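Globin III, extracellular (Lumbricus terrestris, PDB 1X9F) probably carries oxygen as a haem-binding globin subunit of the giant extracellular haemoglobin (erythrocruorin) of the earthworm, here with carbon monoxide bound. Local coordinates at residues K32-R37 / A71-N76; I47-L53 / E106-H112; H100-V104 / I147-L151. All blocks are in the same frame, centred on the assembly; numbering follows the deposited sequence.

From the N terminus, helix 28-46 is the first partner: contact 1 crosses it with helix 65-83 and closes a loop of 33 residues. Contact 2 opens inside that loop, at 47-53, and closes only at 106-112, at the start of helix 110-127, so contacts 1 and 2 cross. Before contact 2 closes, contact 3 has opened at 100-104, near the end of helix 88-103; it closes at 147-151 by the C terminus and so crosses contact 2, while contacts 1 and 3 stand in series. Contacts 2 and 3 touch where Leu151 packs against Val108, Gln109 and Lys110. All three contacts reach the haem, tying six helices of the globin fold around it.

Contact 1 (K32-R37 / A71-N76); sequences KIGFGR and ALRILN. With HEM (protoporphyrin IX containing Fe), chain R; CMO (carbon monoxide), chain S.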
# COMPACT_ATOMS: atom_id res chain seq x y z
N LYS C 32 -23.32 21.95 15.41
CA LYS C 32 -24.76 21.96 15.18
C LYS C 32 -25.27 23.39 15.05
O LYS C 32 -26.01 23.71 14.11
CB LYS C 32 -25.51 21.21 16.29
CG LYS C 32 -25.51 19.69 16.13
CD LYS C 32 -25.85 18.99 17.44
CE LYS C 32 -25.96 17.46 17.26
NZ LYS C 32 -26.14 16.80 18.60
N ILE C 33 -24.84 24.26 15.97
CA ILE C 33 -25.22 25.67 15.94
C ILE C 33 -24.75 26.40 14.68
O ILE C 33 -25.53 27.10 14.04
CB ILE C 33 -24.72 26.39 17.22
CG1 ILE C 33 -25.50 25.89 18.44
CG2 ILE C 33 -24.87 27.91 17.08
CD1 ILE C 33 -24.87 26.28 19.77
N GLY C 34 -23.48 26.22 14.31
CA GLY C 34 -22.92 26.85 13.12
C GLY C 34 -23.65 26.44 11.86
O GLY C 34 -24.05 27.29 11.06
N PHE C 35 -23.84 25.14 11.70
CA PHE C 35 -24.46 24.60 10.50
C PHE C 35 -25.93 24.98 10.39
O PHE C 35 -26.37 25.49 9.36
CB PHE C 35 -24.26 23.08 10.44
CG PHE C 35 -24.57 22.48 9.10
CD1 PHE C 35 -24.08 23.05 7.93
CD2 PHE C 35 -25.34 21.32 9.00
CE1 PHE C 35 -24.36 22.49 6.68
CE2 PHE C 35 -25.62 20.75 7.76
CZ PHE C 35 -25.13 21.34 6.60
N GLY C 36 -26.67 24.77 11.48
CA GLY C 36 -28.10 25.11 11.55
C GLY C 36 -28.37 26.59 11.33
O GLY C 36 -29.29 26.95 10.59
N ARG C 37 -27.57 27.43 11.99
CA ARG C 37 -27.64 28.87 11.77
C ARG C 37 -27.44 29.19 10.28
O ARG C 37 -28.24 29.91 9.68
CB ARG C 37 -26.60 29.58 12.64
CG ARG C 37 -26.79 31.09 12.76
CD ARG C 37 -25.88 31.87 11.82
NE ARG C 37 -25.25 33.01 12.47
CZ ARG C 37 -24.54 32.94 13.59
NH1 ARG C 37 -24.36 31.77 14.22
NH2 ARG C 37 -24.00 34.04 14.10
N ALA C 71 -31.43 26.38 16.74
CA ALA C 71 -30.64 25.72 15.72
C ALA C 71 -30.24 24.32 16.17
O ALA C 71 -30.25 23.39 15.37
CB ALA C 71 -29.41 26.55 15.39
N LEU C 72 -29.91 24.18 17.45
CA LEU C 72 -29.67 22.87 18.05
C LEU C 72 -30.92 22.01 17.93
O LEU C 72 -30.84 20.81 17.66
CB LEU C 72 -29.30 23.01 19.53
CG LEU C 72 -27.89 23.52 19.84
CD1 LEU C 72 -27.77 23.88 21.30
CD2 LEU C 72 -26.84 22.47 19.46
N ARG C 73 -32.07 22.64 18.13
CA ARG C 73 -33.35 21.96 18.13
C ARG C 73 -33.66 21.36 16.75
O ARG C 73 -33.98 20.17 16.67
CB ARG C 73 -34.45 22.89 18.61
CG ARG C 73 -35.33 22.29 19.69
CD ARG C 73 -35.59 23.22 20.87
NE ARG C 73 -36.06 24.52 20.42
CZ ARG C 73 -35.76 25.68 21.00
NH1 ARG C 73 -34.99 25.72 22.08
NH2 ARG C 73 -36.24 26.81 20.49
N ILE C 74 -33.57 22.16 15.69
CA ILE C 74 -33.80 21.66 14.33
C ILE C 74 -32.76 20.62 13.92
O ILE C 74 -33.08 19.63 13.25
CB ILE C 74 -33.79 22.79 13.28
CG1 ILE C 74 -33.87 22.16 11.88
CG2 ILE C 74 -32.55 23.67 13.42
CD1 ILE C 74 -33.73 23.14 10.68
N LEU C 75 -31.51 20.87 14.29
CA LEU C 75 -30.42 19.99 13.93
C LEU C 75 -30.58 18.64 14.61
O LEU C 75 -30.26 17.60 14.02
CB LEU C 75 -29.07 20.60 14.31
CG LEU C 75 -28.03 20.71 13.19
CD1 LEU C 75 -27.70 19.35 12.56
CD2 LEU C 75 -28.48 21.69 12.12
N ASN C 76 -31.08 18.65 15.85
CA ASN C 76 -31.37 17.40 16.53
C ASN C 76 -32.61 16.71 15.98
O ASN C 76 -32.73 15.49 16.04
CB ASN C 76 -31.45 17.59 18.04
CG ASN C 76 -30.10 17.41 18.72
OD1 ASN C 76 -29.05 17.53 18.07
ND2 ASN C 76 -30.12 17.13 20.01
CHA HEM R . -39.55 24.52 15.07
CHB HEM R . -37.40 20.53 13.19
CHC HEM R . -37.46 22.51 8.73
CHD HEM R . -39.93 26.34 10.56
C1A HEM R . -38.87 23.22 14.96
C2A HEM R . -38.60 22.45 16.09
C3A HEM R . -37.95 21.24 15.58
C4A HEM R . -37.94 21.51 14.13
CMA HEM R . -37.43 20.03 16.32
CAA HEM R . -38.90 22.78 17.53
CBA HEM R . -40.16 22.07 17.97
CGA HEM R . -40.38 22.40 19.43
O1A HEM R . -39.75 21.76 20.29
O2A HEM R . -41.18 23.32 19.71
C1B HEM R . -37.22 20.73 11.76
C2B HEM R . -36.56 19.78 10.99
C3B HEM R . -36.58 20.39 9.78
C4B HEM R . -37.25 21.59 9.86
CMB HEM R . -35.95 18.45 11.38
CAB HEM R . -36.09 19.83 8.67
CBB HEM R . -35.44 19.02 7.79
C1C HEM R . -38.17 23.80 8.85
C2C HEM R . -38.35 24.63 7.76
C3C HEM R . -39.05 25.68 8.30
C4C HEM R . -39.21 25.44 9.65
CMC HEM R . -37.92 24.43 6.33
CAC HEM R . -39.47 26.89 7.57
CBC HEM R . -40.77 27.28 7.20
C1D HEM R . -40.06 26.19 12.01
C2D HEM R . -40.65 27.19 12.79
C3D HEM R . -40.57 26.71 14.09
C4D HEM R . -39.89 25.41 13.94
CMD HEM R . -41.25 28.49 12.32
CAD HEM R . -41.05 27.37 15.35
CBD HEM R . -39.93 28.29 15.84
CGD HEM R . -40.37 28.84 17.16
O1D HEM R . -41.02 29.90 17.19
O2D HEM R . -40.07 28.18 18.18
NA HEM R . -38.51 22.68 13.76
NB HEM R . -37.66 21.86 11.13
NC HEM R . -38.70 24.25 10.03
ND HEM R . -39.58 25.10 12.65
FE HEM R . -38.65 23.46 11.89
C CMO S . -36.66 24.63 12.29
O CMO S . -35.66 25.26 11.96
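Gly36 and Ala71 bring the two helices together, their CA atoms 4.9 Å apart where the axes, 8.3 Å from each other, cross at 87°. Small residues suit this crossing: Gly36 has no side chain to hold the backbones apart, and Ala71 adds just one methyl, its CB 4.0 Å from Arg37 N.

Further apolar packing surrounds this point. Leu75 lays CD2 against the bare backbone of Gly36, 3.5 Å from its CA, and its CG rests over Lys32 O, a carbonyl already bonded within its helix by Gly36 N. Ile33 and Leu72 add a second patch, where their branched chains cross at a slant, Ile33 CG1 lying 3.6 Å from Leu72 CG. The CG1 arm takes this place because it stands beside the backbone N, opposite the carbonyl carbon (chi1 -69°).

Lys32 joins the apolar and polar parts. Its lower methylenes pack on the leucines, CB 3.7 Å from Leu72 CD2, while the extended chain carries the ammonium across to the amide of Asn76. The bond from NZ to Asn76 OD1, at 3.0 Å, is weak; the stronger partner of Lys32 is Asp73 of the Globin II chain, a salt bridge, and Asn76 ND2 bonds to Asp73 and Gly70 of that same chain. The long lysine thus suits a place where packing within the subunit gives way to the interface with Globin II.

On the haem side of 71-76, Ile74 directs its apolar chain to the bound carbon monoxide, and Arg73 lies by the haem edge. This is the near-perpendicular B/E helix crossing of globins: helix 28-46 backs helix 65-83, which faces the distal haem pocket, while helix 110-127 packs on Phe35 through Leu124 and on Ile74 through Phe116.

Contact 2 (I47-L53 / E106-H112); sequences IPEVNDL and EGVQKAH. Unlike the reference sequence in segment 47-53: Glu49 (reference Asp). With HEM (protoporphyrin IX containing Fe), chain R.
Leu53 meets the segment 106-112 at its start, setting CD2 against the backbone from Glu106 to Val108. Gly107 follows with a positive phi of 104°, a conformation that glycine adopts readily, and its lack of a side chain lets Leu53 CD2 come close to the backbone, 3.5 Å from Gly107 C. The CB of Val108 points away from 47-53, yet its CG2 still reaches Leu53 CD2 at 3.9 Å, while CG1 packs on the haem vinyl carbon CBC; a compact branched residue fits this wedge between leucine and porphyrin. Gln109 lays its CG over one face of the His112 ring, and the main-chain O of Gln109 accepts the bond from His112 N as helix 110-127 begins.

His112 is gripped from several directions. Its NE2 donates to Glu49 OE2 at 3.2 Å, with an N-H...O angle of 162°; the acceptor lies near the ring plane, but the donor comes from above the carboxylate. Glu49 CG sits between backbone N and carbonyl carbon (chi1 74°), and the extended chain beyond brings the carboxylate to the ring. On the face opposite Gln109, Val50 makes a CH-pi contact, CG2 4.0 Å from the ring centroid. Ile47 CG2 lies 3.8 Å from His112 CD2, and Leu53 CD1 approaches CE1 obliquely. The arrangement belongs to the globin haem pocket, where the short C helix and the start of the G helix enclose a porphyrin edge.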
# COMPACT_ATOMS: atom_id res chain seq x y z
N ILE C 47 -36.12 33.42 1.05
CA ILE C 47 -37.56 33.62 1.19
C ILE C 47 -37.80 34.52 2.40
O ILE C 47 -38.00 34.02 3.52
CB ILE C 47 -38.29 32.27 1.35
CG1 ILE C 47 -37.90 31.29 0.24
CG2 ILE C 47 -39.82 32.48 1.36
CD1 ILE C 47 -38.50 29.89 0.40
N PRO C 48 -37.81 35.84 2.19
CA PRO C 48 -37.77 36.83 3.28
C PRO C 48 -38.87 36.66 4.34
O PRO C 48 -38.65 36.99 5.51
CB PRO C 48 -37.94 38.17 2.55
CG PRO C 48 -38.57 37.81 1.22
CD PRO C 48 -37.90 36.50 0.87
N GLU C 49 -40.03 36.15 3.92
CA GLU C 49 -41.14 35.92 4.84
C GLU C 49 -40.74 34.97 5.97
O GLU C 49 -41.37 34.98 7.04
CB GLU C 49 -42.38 35.40 4.10
CG GLU C 49 -42.26 33.95 3.65
CD GLU C 49 -43.56 33.35 3.14
OE1 GLU C 49 -44.58 33.37 3.87
OE2 GLU C 49 -43.56 32.82 2.00
N VAL C 50 -39.71 34.16 5.74
CA VAL C 50 -39.20 33.21 6.74
C VAL C 50 -38.69 33.92 8.00
O VAL C 50 -38.86 33.40 9.10
CB VAL C 50 -38.12 32.25 6.14
CG1 VAL C 50 -37.32 31.55 7.22
CG2 VAL C 50 -38.78 31.22 5.24
N ASN C 51 -38.09 35.10 7.84
CA ASN C 51 -37.65 35.87 9.00
C ASN C 51 -38.76 36.11 10.02
O ASN C 51 -38.50 36.12 11.22
CB ASN C 51 -37.05 37.21 8.57
CG ASN C 51 -35.61 37.08 8.17
OD1 ASN C 51 -34.76 36.68 8.97
ND2 ASN C 51 -35.30 37.42 6.92
N ASP C 52 -39.98 36.31 9.53
CA ASP C 52 -41.13 36.52 10.41
C ASP C 52 -41.46 35.24 11.18
O ASP C 52 -41.78 35.30 12.37
CB ASP C 52 -42.35 37.01 9.61
CG ASP C 52 -42.10 38.33 8.90
OD1 ASP C 52 -43.04 38.86 8.26
OD2 ASP C 52 -41.00 38.93 8.91
N LEU C 53 -41.37 34.10 10.49
CA LEU C 53 -41.67 32.79 11.08
C LEU C 53 -40.77 32.47 12.28
O LEU C 53 -41.18 31.76 13.20
CB LEU C 53 -41.56 31.70 10.01
CG LEU C 53 -42.45 31.89 8.78
CD1 LEU C 53 -41.93 31.08 7.60
CD2 LEU C 53 -43.88 31.51 9.09
N GLU C 106 -48.44 29.22 11.71
CA GLU C 106 -48.97 29.89 10.52
C GLU C 106 -47.86 30.53 9.68
O GLU C 106 -46.93 31.14 10.21
CB GLU C 106 -50.00 30.95 10.91
CG GLU C 106 -49.50 31.98 11.92
CD GLU C 106 -50.11 33.36 11.74
OE1 GLU C 106 -49.55 34.32 12.30
OE2 GLU C 106 -51.14 33.48 11.05
N GLY C 107 -47.98 30.39 8.36
CA GLY C 107 -47.01 30.94 7.43
C GLY C 107 -46.07 29.89 6.86
O GLY C 107 -45.70 29.96 5.69
N VAL C 108 -45.69 28.93 7.70
CA VAL C 108 -44.81 27.84 7.28
C VAL C 108 -45.50 27.05 6.18
O VAL C 108 -46.60 26.53 6.40
CB VAL C 108 -44.44 26.93 8.47
CG1 VAL C 108 -43.73 25.66 8.01
CG2 VAL C 108 -43.59 27.69 9.48
N GLN C 109 -44.89 26.96 5.01
CA GLN C 109 -45.54 26.31 3.88
C GLN C 109 -44.62 25.36 3.12
O GLN C 109 -43.39 25.47 3.21
CB GLN C 109 -46.18 27.34 2.94
CG GLN C 109 -45.24 28.46 2.52
CD GLN C 109 -45.96 29.67 1.96
OE1 GLN C 109 -46.58 30.44 2.71
NE2 GLN C 109 -45.88 29.85 0.65
N LYS C 110 -45.22 24.43 2.37
CA LYS C 110 -44.46 23.43 1.63
C LYS C 110 -43.28 24.00 0.84
O LYS C 110 -42.22 23.37 0.77
CB LYS C 110 -45.38 22.63 0.70
CG LYS C 110 -46.23 21.62 1.45
CD LYS C 110 -47.11 20.82 0.51
CE LYS C 110 -48.11 19.99 1.30
NZ LYS C 110 -48.93 19.14 0.39
N ALA C 111 -43.46 25.19 0.26
CA ALA C 111 -42.42 25.82 -0.56
C ALA C 111 -41.14 26.06 0.22
O ALA C 111 -40.04 25.97 -0.33
CB ALA C 111 -42.94 27.13 -1.16
N HIS C 112 -41.29 26.36 1.51
CA HIS C 112 -40.15 26.59 2.39
C HIS C 112 -39.32 25.32 2.55
O HIS C 112 -38.09 25.37 2.57
CB HIS C 112 -40.62 27.05 3.76
CG HIS C 112 -41.38 28.34 3.78
ND1 HIS C 112 -42.22 28.68 4.82
CD2 HIS C 112 -41.40 29.39 2.92
CE1 HIS C 112 -42.73 29.87 4.59
NE2 HIS C 112 -42.25 30.33 3.45
CHA HEM R . -39.55 24.52 15.07
CHB HEM R . -37.40 20.53 13.19
CHC HEM R . -37.46 22.51 8.73
CHD HEM R . -39.93 26.34 10.56
C1A HEM R . -38.87 23.22 14.96
C2A HEM R . -38.60 22.45 16.09
C3A HEM R . -37.95 21.24 15.58
C4A HEM R . -37.94 21.51 14.13
CMA HEM R . -37.43 20.03 16.32
CAA HEM R . -38.90 22.78 17.53
CBA HEM R . -40.16 22.07 17.97
CGA HEM R . -40.38 22.40 19.43
O1A HEM R . -39.75 21.76 20.29
O2A HEM R . -41.18 23.32 19.71
C1B HEM R . -37.22 20.73 11.76
C2B HEM R . -36.56 19.78 10.99
C3B HEM R . -36.58 20.39 9.78
C4B HEM R . -37.25 21.59 9.86
CMB HEM R . -35.95 18.45 11.38
CAB HEM R . -36.09 19.83 8.67
CBB HEM R . -35.44 19.02 7.79
C1C HEM R . -38.17 23.80 8.85
C2C HEM R . -38.35 24.63 7.76
C3C HEM R . -39.05 25.68 8.30
C4C HEM R . -39.21 25.44 9.65
CMC HEM R . -37.92 24.43 6.33
CAC HEM R . -39.47 26.89 7.57
CBC HEM R . -40.77 27.28 7.20
C1D HEM R . -40.06 26.19 12.01
C2D HEM R . -40.65 27.19 12.79
C3D HEM R . -40.57 26.71 14.09
C4D HEM R . -39.89 25.41 13.94
CMD HEM R . -41.25 28.49 12.32
CAD HEM R . -41.05 27.37 15.35
CBD HEM R . -39.93 28.29 15.84
CGD HEM R . -40.37 28.84 17.16
O1D HEM R . -41.02 29.90 17.19
O2D HEM R . -40.07 28.18 18.18
NA HEM R . -38.51 22.68 13.76
NB HEM R . -37.66 21.86 11.13
NC HEM R . -38.70 24.25 10.03
ND HEM R . -39.58 25.10 12.65
FE HEM R . -38.65 23.46 11.89

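Contact 3 (H100-V104 / I147-L151); sequences HQHEV and ISSRL. With HEM (protoporphyrin IX containing Fe), chain R.
The proximal side of the globin haem pocket is built here around His102, which binds the iron and packs against Ile147. Its NE2 lies 2.0 Å from the haem iron. At the other ring nitrogen, ND1 is hydrogen-bonded to the carbonyl of Leu98 one turn back in the helix, which should fix the rotation of the imidazole and probably makes it a more electron-rich ligand. Ile147 brings its CG2 methyl obliquely to that side of the ring, 3.6 Å from His102 ND1, an apolar branch suited to a buried wall; Phe113 meets the same ring edge-to-face.

Helix 88-103 and the end of helix 133-148 are the F and H helices of the fold. Near the C terminus a type I turn from Ser148 to Leu151 sets Leu151 CD2 beside the backbone of His102, 3.7 Å from its O.

Further from the haem, Arg150 sends an extended chain obliquely across Glu103 toward His100. A salt bridge joins Arg150 NH1 to Glu103 OE2 at 3.4 Å, its hydrogen bond being weak, and accounts for an arginine here; OE2 lies at the edge of the guanidinium, near its plane, and the carboxylate plane stands 84° from it. Arg150 CD also makes a CH-pi contact over a face of the His100 ring, though the exact placement of these two groups is doubtful. Asp96 makes a weak hydrogen bond with His100 NE2 and a long, weak ion pair with Arg150 NE.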
# COMPACT_ATOMS: atom_id res chain seq x y z
N HIS C 100 -46.90 17.76 12.93
CA HIS C 100 -47.82 18.52 13.78
C HIS C 100 -47.20 19.82 14.27
O HIS C 100 -47.83 20.88 14.19
CB HIS C 100 -48.31 17.69 14.97
CG HIS C 100 -49.16 16.53 14.57
ND1 HIS C 100 -50.41 16.68 14.02
CD2 HIS C 100 -48.92 15.19 14.60
CE1 HIS C 100 -50.92 15.50 13.75
NE2 HIS C 100 -50.04 14.58 14.08
N GLN C 101 -45.97 19.74 14.76
CA GLN C 101 -45.29 20.92 15.29
C GLN C 101 -45.18 22.07 14.28
O GLN C 101 -45.26 23.23 14.67
CB GLN C 101 -43.91 20.56 15.86
CG GLN C 101 -43.96 19.68 17.12
CD GLN C 101 -42.58 19.40 17.70
OE1 GLN C 101 -41.65 19.06 16.96
NE2 GLN C 101 -42.44 19.53 19.01
N HIS C 102 -45.00 21.76 12.99
CA HIS C 102 -44.92 22.82 11.98
C HIS C 102 -46.30 23.26 11.52
O HIS C 102 -46.51 24.42 11.16
CB HIS C 102 -44.04 22.42 10.78
CG HIS C 102 -42.58 22.34 11.13
ND1 HIS C 102 -42.05 21.29 11.85
CD2 HIS C 102 -41.55 23.18 10.88
CE1 HIS C 102 -40.76 21.48 12.02
NE2 HIS C 102 -40.43 22.62 11.44
N GLU C 103 -47.25 22.32 11.56
CA GLU C 103 -48.63 22.57 11.21
C GLU C 103 -49.21 23.73 12.04
O GLU C 103 -49.87 24.62 11.50
CB GLU C 103 -49.42 21.27 11.40
CG GLU C 103 -50.93 21.34 11.40
CD GLU C 103 -51.56 20.12 12.06
OE1 GLU C 103 -51.44 19.99 13.30
OE2 GLU C 103 -52.17 19.29 11.35
N VAL C 104 -48.92 23.73 13.34
CA VAL C 104 -49.45 24.78 14.22
C VAL C 104 -48.73 26.13 14.08
O VAL C 104 -49.03 27.06 14.82
CB VAL C 104 -49.49 24.35 15.71
CG1 VAL C 104 -50.31 23.08 15.89
CG2 VAL C 104 -48.08 24.18 16.29
N ILE C 147 -42.53 15.81 7.12
CA ILE C 147 -42.67 16.95 8.04
C ILE C 147 -43.59 18.02 7.46
O ILE C 147 -44.34 18.66 8.20
CB ILE C 147 -41.28 17.55 8.38
CG1 ILE C 147 -40.39 16.48 9.02
CG2 ILE C 147 -41.42 18.73 9.34
CD1 ILE C 147 -38.91 16.84 9.08
N SER C 148 -43.57 18.20 6.14
CA SER C 148 -44.32 19.29 5.50
C SER C 148 -45.70 18.91 4.94
O SER C 148 -46.39 19.75 4.37
CB SER C 148 -43.47 19.96 4.42
OG SER C 148 -43.21 19.05 3.35
N SER C 149 -46.09 17.64 5.11
CA SER C 149 -47.37 17.11 4.59
C SER C 149 -48.63 17.77 5.19
O SER C 149 -49.66 17.87 4.51
CB SER C 149 -47.44 15.59 4.81
OG SER C 149 -47.40 15.26 6.19
N ARG C 150 -48.53 18.21 6.44
CA ARG C 150 -49.64 18.82 7.17
C ARG C 150 -49.73 20.32 6.98
O ARG C 150 -50.42 21.02 7.74
CB ARG C 150 -49.51 18.54 8.66
CG ARG C 150 -50.05 17.21 9.04
CD ARG C 150 -49.83 16.86 10.48
NE ARG C 150 -50.23 15.48 10.72
CZ ARG C 150 -51.48 15.07 10.90
NH1 ARG C 150 -52.49 15.95 10.91
NH2 ARG C 150 -51.73 13.79 11.10
N LEU C 151 -49.02 20.83 5.98
CA LEU C 151 -49.02 22.26 5.70
C LEU C 151 -50.00 22.56 4.58
O LEU C 151 -50.92 23.35 4.76
CB LEU C 151 -47.61 22.73 5.34
CG LEU C 151 -46.51 22.55 6.39
CD1 LEU C 151 -45.16 22.95 5.80
CD2 LEU C 151 -46.80 23.34 7.66
CHA HEM R . -39.55 24.52 15.07
CHB HEM R . -37.40 20.53 13.19
CHC HEM R . -37.46 22.51 8.73
CHD HEM R . -39.93 26.34 10.56
C1A HEM R . -38.87 23.22 14.96
C2A HEM R . -38.60 22.45 16.09
C3A HEM R . -37.95 21.24 15.58
C4A HEM R . -37.94 21.51 14.13
CMA HEM R . -37.43 20.03 16.32
CAA HEM R . -38.90 22.78 17.53
CBA HEM R . -40.16 22.07 17.97
CGA HEM R . -40.38 22.40 19.43
O1A HEM R . -39.75 21.76 20.29
O2A HEM R . -41.18 23.32 19.71
C1B HEM R . -37.22 20.73 11.76
C2B HEM R . -36.56 19.78 10.99
C3B HEM R . -36.58 20.39 9.78
C4B HEM R . -37.25 21.59 9.86
CMB HEM R . -35.95 18.45 11.38
CAB HEM R . -36.09 19.83 8.67
CBB HEM R . -35.44 19.02 7.79
C1C HEM R . -38.17 23.80 8.85
C2C HEM R . -38.35 24.63 7.76
C3C HEM R . -39.05 25.68 8.30
C4C HEM R . -39.21 25.44 9.65
CMC HEM R . -37.92 24.43 6.33
CAC HEM R . -39.47 26.89 7.57
CBC HEM R . -40.77 27.28 7.20
C1D HEM R . -40.06 26.19 12.01
C2D HEM R . -40.65 27.19 12.79
C3D HEM R . -40.57 26.71 14.09
C4D HEM R . -39.89 25.41 13.94
CMD HEM R . -41.25 28.49 12.32
CAD HEM R . -41.05 27.37 15.35
CBD HEM R . -39.93 28.29 15.84
CGD HEM R . -40.37 28.84 17.16
O1D HEM R . -41.02 29.90 17.19
O2D HEM R . -40.07 28.18 18.18
NA HEM R . -38.51 22.68 13.76
NB HEM R . -37.66 21.86 11.13
NC HEM R . -38.70 24.25 10.03
ND HEM R . -39.58 25.10 12.65
FE HEM R . -38.65 23.46 11.89